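Local coordinates for reticulocyte binding protein (Streptococcus agalactiae COH1, PDB 3FAW) that probably hydrolyses alpha-1,6-glucosidic linkages of pullulan and of branched alpha-glucans such as glycogen, as a cell-wall-anchored streptococcal pullulanase, at residues R455-G460 and I484-R489; L697-R702 and A783-I788. All coordinates share one frame; numbering follows the deposited sequence. Where two conformers were deposited one is given.

Contact 1 of 2, residues R455-G460 and I484-R489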
loop_
_atom_site.group_PDB
_atom_site.type_symbol
_atom_site.label_atom_id
_atom_site.label_comp_id
_atom_site.label_asym_id
_atom_site.label_seq_id
_atom_site.Cartn_x
_atom_site.Cartn_y
_atom_site.Cartn_z
ATOM N N ARG A 455 -1.229 3.567 4.021
ATOM C CA ARG A 455 -0.416 2.355 3.858
ATOM C C ARG A 455 0.387 2.442 2.567
ATOM O O ARG A 455 -0.188 2.587 1.497
ATOM C CB ARG A 455 -1.271 1.080 3.819
ATOM C CG ARG A 455 -0.434 -0.190 4.016
ATOM C CD ARG A 455 -0.771 -1.360 3.105
ATOM N NE ARG A 455 -0.433 -1.139 1.705
ATOM C CZ ARG A 455 -0.099 -2.092 0.829
ATOM N NH1 ARG A 455 -0.014 -3.371 1.167
ATOM N NH2 ARG A 455 0.176 -1.751 -0.416
ATOM N N PHE A 456 1.708 2.329 2.670
ATOM C CA PHE A 456 2.582 2.434 1.504
ATOM C C PHE A 456 2.908 1.067 0.894
ATOM O O PHE A 456 3.422 0.178 1.565
ATOM C CB PHE A 456 3.883 3.151 1.862
ATOM C CG PHE A 456 3.717 4.625 2.130
ATOM C CD1 PHE A 456 3.679 5.533 1.080
ATOM C CD2 PHE A 456 3.621 5.106 3.432
ATOM C CE1 PHE A 456 3.534 6.895 1.326
ATOM C CE2 PHE A 456 3.477 6.462 3.684
ATOM C CZ PHE A 456 3.433 7.358 2.633
ATOM N N ASP A 457 2.594 0.923 -0.391
ATOM C CA ASP A 457 2.938 -0.262 -1.154
ATOM C C ASP A 457 4.435 -0.223 -1.461
ATOM O O ASP A 457 4.964 0.816 -1.873
ATOM C CB ASP A 457 2.130 -0.301 -2.455
ATOM C CG ASP A 457 2.202 -1.647 -3.150
ATOM O OD1 ASP A 457 1.668 -2.646 -2.617
ATOM O OD2 ASP A 457 2.788 -1.702 -4.243
ATOM N N MET A 458 5.108 -1.350 -1.241
ATOM C CA MET A 458 6.546 -1.471 -1.473
ATOM C C MET A 458 7.295 -0.224 -0.996
ATOM O O MET A 458 8.056 0.399 -1.746
ATOM C CB MET A 458 6.812 -1.753 -2.952
ATOM C CG MET A 458 6.155 -3.040 -3.433
ATOM S SD MET A 458 6.708 -3.582 -5.056
ATOM C CE MET A 458 8.413 -4.012 -4.717
ATOM N N MET A 459 7.077 0.122 0.273
ATOM C CA MET A 459 7.689 1.303 0.879
ATOM C C MET A 459 9.219 1.255 0.795
ATOM O O MET A 459 9.878 2.293 0.759
ATOM C CB MET A 459 7.242 1.437 2.339
ATOM C CG MET A 459 7.486 2.807 2.944
ATOM S SD MET A 459 6.649 3.027 4.528
ATOM C CE MET A 459 7.448 1.749 5.499
ATOM N N GLY A 460 9.769 0.041 0.756
ATOM C CA GLY A 460 11.212 -0.177 0.658
ATOM C C GLY A 460 11.865 0.273 -0.640
ATOM O O GLY A 460 13.087 0.350 -0.717
ATOM N N ILE A 484 1.699 3.155 7.879
ATOM C CA ILE A 484 2.327 1.844 7.812
ATOM C C ILE A 484 2.736 1.553 6.364
ATOM O O ILE A 484 2.348 2.273 5.445
ATOM C CB ILE A 484 1.386 0.733 8.341
ATOM C CG1 ILE A 484 0.181 0.552 7.413
ATOM C CG2 ILE A 484 0.902 1.063 9.750
ATOM C CD1 ILE A 484 -0.734 -0.582 7.806
ATOM N N GLY A 485 3.522 0.503 6.159
ATOM C CA GLY A 485 3.885 0.103 4.803
ATOM C C GLY A 485 4.649 -1.195 4.715
ATOM O O GLY A 485 5.174 -1.689 5.709
ATOM N N GLU A 486 4.705 -1.749 3.507
ATOM C CA GLU A 486 5.550 -2.900 3.234
ATOM C C GLU A 486 7.009 -2.467 3.224
ATOM O O GLU A 486 7.462 -1.829 2.276
ATOM C CB GLU A 486 5.211 -3.514 1.882
ATOM C CG GLU A 486 3.847 -4.156 1.803
ATOM C CD GLU A 486 3.574 -4.712 0.424
ATOM O OE1 GLU A 486 3.757 -3.965 -0.571
ATOM O OE2 GLU A 486 3.184 -5.897 0.338
ATOM N N GLY A 487 7.740 -2.825 4.276
ATOM C CA GLY A 487 9.153 -2.491 4.387
ATOM C C GLY A 487 10.084 -3.573 3.874
ATOM O O GLY A 487 11.126 -3.827 4.479
ATOM N N TRP A 488 9.729 -4.209 2.757
ATOM C CA TRP A 488 10.583 -5.247 2.179
ATOM C C TRP A 488 11.858 -4.593 1.649
ATOM O O TRP A 488 11.830 -3.455 1.189
ATOM C CB TRP A 488 9.883 -6.025 1.052
ATOM C CG TRP A 488 8.456 -6.440 1.324
ATOM C CD1 TRP A 488 7.408 -6.355 0.452
ATOM C CD2 TRP A 488 7.919 -6.990 2.539
ATOM N NE1 TRP A 488 6.262 -6.821 1.037
ATOM C CE2 TRP A 488 6.541 -7.216 2.318
ATOM C CE3 TRP A 488 8.466 -7.318 3.786
ATOM C CZ2 TRP A 488 5.702 -7.756 3.297
ATOM C CZ3 TRP A 488 7.628 -7.851 4.763
ATOM C CH2 TRP A 488 6.260 -8.062 4.511
ATOM N N ARG A 489 12.973 -5.312 1.728
ATOM C CA ARG A 489 14.260 -4.799 1.249
ATOM C C ARG A 489 14.347 -4.891 -0.270
ATOM O O ARG A 489 14.915 -5.838 -0.823
ATOM C CB ARG A 489 15.412 -5.556 1.909
ATOM C CG ARG A 489 15.450 -5.377 3.411
ATOM C CD ARG A 489 16.455 -6.294 4.078
ATOM N NE ARG A 489 16.348 -6.199 5.532
ATOM C CZ ARG A 489 15.491 -6.886 6.286
ATOM N NH1 ARG A 489 14.645 -7.766 5.755
ATOM N NH2 ARG A 489 15.487 -6.700 7.598
HETATM O O HOH W 1 9.440 -2.713 -0.252
#
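Arg455 and Ile484 pack where two parallel strands run side by side, their aliphatic parts slanting across each other with CG of the arginine 3.5 Å from CG1 of the isoleucine. This buried end is tight: Phe456 N donates to Ile484 O at 2.8 Å, and Glu486 N returns a bond to Phe456 O at 3.0 Å. Gly485, bare of a side chain, lets the thioether of Met459 settle close in one of its two conformers.

Beyond the strands the packing is looser, Met458, Glu486 and Trp488 are partly open to solvent, and polar groups take over. Glu486, its chain extended past CG (chi2 179°), reaches back so that OE1 accepts Met458 N at 3.0 Å through its anti lone pair. Glu486 OE1 is also 3.2 Å from Asp457 OD1, two acceptors close but not hydrogen-bonded; the aspartate is steadied by the salt bridge from Arg455 NH2. Trp488 lays a ring face over Glu486 CB, and a water donates to Trp488 O and takes a weak bond from Gly460 N.

Asp457 and Glu486 occupy positions consistent with the nucleophile and acid/base of the alpha-amylase family. The pair of strands, joined through helix 464-477, stands between strands 385-390 and 513-516 of the barrel.

Contact 2 of 2, residues L697-R702 and A783-I788; sequences LITLRR and AGIKPI
The carbonyl of the Gly784 peptide, the flat group that meets the helix, has its O 4.1 Å from CB of Leu700; no aromatic ring takes part. The rest is van der Waals packing, mostly of aliphatic carbons against the helix. Ala783 sets its small methyl against the helix backbone, with CB 4.0 Å from both N and CG of Leu697, a methyl being small enough to lie against the backbone there. Gly784 takes an extended conformation (phi 167°, psi -157°) readily reached without a CB, and it brings Ile785 past the next turn of the helix. There the branched residue does the touching with CG2, which sits 3.7 Å from Leu700 CA. The same methyl meets CG2 of Thr699 at 4.0 Å, the two side chains crossing at about a right angle. Thr699 can offer that methyl because its OG1 is turned back to bond Ala695 O within the helix (chi1 -57°), while a calcium ion lies about 4 Å from its side chain.

Leu697 reaches on to helix 590-609, and Leu700 to strand 775-778. Such apolar packing is interdomain: it seats the C-terminal beta domain of an alpha-amylase-type enzyme against a helix that follows the last strand of the catalytic barrel.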
loop_
_atom_site.group_PDB
_atom_site.type_symbol
_atom_site.label_atom_id
_atom_site.label_comp_id
_atom_site.label_asym_id
_atom_site.label_seq_id
_atom_site.Cartn_x
_atom_site.Cartn_y
_atom_site.Cartn_z
ATOM N N LEU A 697 -12.390 -11.223 20.451
ATOM C CA LEU A 697 -10.953 -11.015 20.621
ATOM C C LEU A 697 -10.579 -9.544 20.415
ATOM O O LEU A 697 -9.669 -9.038 21.068
ATOM C CB LEU A 697 -10.155 -11.906 19.657
ATOM C CG LEU A 697 -10.142 -13.404 19.972
ATOM C CD1 LEU A 697 -9.515 -14.198 18.830
ATOM C CD2 LEU A 697 -9.413 -13.673 21.288
ATOM N N ILE A 698 -11.284 -8.857 19.520
ATOM C CA ILE A 698 -11.055 -7.426 19.311
ATOM C C ILE A 698 -11.491 -6.623 20.544
ATOM O O ILE A 698 -10.787 -5.706 20.965
ATOM C CB ILE A 698 -11.761 -6.889 18.046
ATOM C CG1 ILE A 698 -11.145 -7.509 16.785
ATOM C CG2 ILE A 698 -11.637 -5.355 17.975
ATOM C CD1 ILE A 698 -11.978 -7.311 15.531
ATOM N N THR A 699 -12.639 -6.980 21.120
ATOM C CA THR A 699 -13.129 -6.338 22.345
ATOM C C THR A 699 -12.120 -6.500 23.480
ATOM O O THR A 699 -11.752 -5.523 24.133
ATOM C CB THR A 699 -14.481 -6.927 22.794
ATOM O OG1 THR A 699 -15.439 -6.793 21.739
ATOM C CG2 THR A 699 -15.003 -6.223 24.055
ATOM N N LEU A 700 -11.675 -7.733 23.706
ATOM C CA LEU A 700 -10.636 -8.011 24.700
ATOM C C LEU A 700 -9.424 -7.099 24.503
ATOM O O LEU A 700 -8.986 -6.426 25.438
ATOM C CB LEU A 700 -10.207 -9.482 24.631
ATOM C CG LEU A 700 -9.040 -9.919 25.522
ATOM C CD1 LEU A 700 -9.281 -9.543 26.982
ATOM C CD2 LEU A 700 -8.792 -11.415 25.377
ATOM N N ARG A 701 -8.898 -7.068 23.284
ATOM C CA ARG A 701 -7.709 -6.264 22.972
ATOM C C ARG A 701 -7.879 -4.789 23.344
ATOM O O ARG A 701 -6.990 -4.199 23.946
ATOM C CB ARG A 701 -7.347 -6.380 21.487
ATOM C CG ARG A 701 -6.123 -5.569 21.099
ATOM C CD ARG A 701 -5.637 -5.877 19.691
ATOM N NE ARG A 701 -4.373 -5.195 19.414
ATOM C CZ ARG A 701 -3.187 -5.567 19.898
ATOM N NH1 ARG A 701 -3.070 -6.637 20.676
ATOM N NH2 ARG A 701 -2.103 -4.869 19.590
ATOM N N ARG A 702 -9.025 -4.211 22.992
ATOM C CA ARG A 702 -9.291 -2.791 23.240
ATOM C C ARG A 702 -9.688 -2.496 24.691
ATOM O O ARG A 702 -9.669 -1.337 25.123
ATOM C CB ARG A 702 -10.369 -2.282 22.278
ATOM C CG ARG A 702 -9.965 -2.392 20.804
ATOM C CD ARG A 702 -10.936 -1.668 19.875
ATOM N NE ARG A 702 -10.925 -0.220 20.091
ATOM C CZ ARG A 702 -11.800 0.636 19.565
ATOM N NH1 ARG A 702 -12.777 0.211 18.769
ATOM N NH2 ARG A 702 -11.701 1.933 19.839
ATOM N N ALA A 783 -15.165 -15.940 22.954
ATOM C CA ALA A 783 -14.160 -14.963 23.337
ATOM C C ALA A 783 -14.842 -13.658 23.746
ATOM O O ALA A 783 -15.896 -13.300 23.211
ATOM C CB ALA A 783 -13.207 -14.725 22.187
ATOM N N GLY A 784 -14.237 -12.961 24.701
ATOM C CA GLY A 784 -14.768 -11.690 25.185
ATOM C C GLY A 784 -14.094 -11.243 26.463
ATOM O O GLY A 784 -12.977 -11.664 26.760
ATOM N N ILE A 785 -14.782 -10.393 27.219
ATOM C CA ILE A 785 -14.255 -9.854 28.479
ATOM C C ILE A 785 -15.046 -10.302 29.723
ATOM O O ILE A 785 -14.663 -9.974 30.846
ATOM C CB ILE A 785 -14.167 -8.301 28.443
ATOM C CG1 ILE A 785 -15.551 -7.659 28.283
ATOM C CG2 ILE A 785 -13.257 -7.850 27.306
ATOM C CD1 ILE A 785 -15.530 -6.151 28.409
ATOM N N LYS A 786 -16.131 -11.051 29.522
ATOM C CA LYS A 786 -16.963 -11.530 30.630
ATOM C C LYS A 786 -16.521 -12.924 31.084
ATOM O O LYS A 786 -16.051 -13.721 30.269
ATOM C CB LYS A 786 -18.437 -11.573 30.215
ATOM C CG LYS A 786 -19.014 -10.230 29.799
ATOM C CD LYS A 786 -20.391 -10.391 29.164
ATOM C CE LYS A 786 -20.903 -9.077 28.602
ATOM N NZ LYS A 786 -22.268 -9.204 28.014
ATOM N N PRO A 787 -16.669 -13.226 32.387
ATOM C CA PRO A 787 -16.350 -14.569 32.867
ATOM C C PRO A 787 -17.229 -15.650 32.232
ATOM O O PRO A 787 -18.446 -15.483 32.137
ATOM C CB PRO A 787 -16.617 -14.485 34.379
ATOM C CG PRO A 787 -16.627 -13.046 34.705
ATOM C CD PRO A 787 -17.116 -12.347 33.483
ATOM N N ILE A 788 -16.600 -16.736 31.790
ATOM C CA ILE A 788 -17.311 -17.897 31.267
ATOM C C ILE A 788 -17.538 -18.872 32.429
ATOM O O ILE A 788 -16.582 -19.369 33.026
ATOM C CB ILE A 788 -16.522 -18.576 30.125
ATOM C CG1 ILE A 788 -16.268 -17.584 28.983
ATOM C CG2 ILE A 788 -17.279 -19.786 29.598
ATOM C CD1 ILE A 788 -15.228 -18.048 27.973
#

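Overall arrangement
From the N terminus, the chain builds two beta domains before entering the eight-stranded parallel barrel. Contact 1 closes first, bringing strands 453-456 and 482-485 together over a short interval that is mostly helix, one beta-alpha-beta step in the barrel wall. The chain then completes the remaining barrel strands and runs into helix 685-703, where contact 2 opens; 80 residues later the loop after strand 775-778 returns to that helix. The contacts therefore follow in series, neither nested nor crossed. Their centres are 32 Å apart and their nearest atoms about 12 Å: contact 1 ties the barrel together internally, whereas contact 2 joins it to the C-terminal domain.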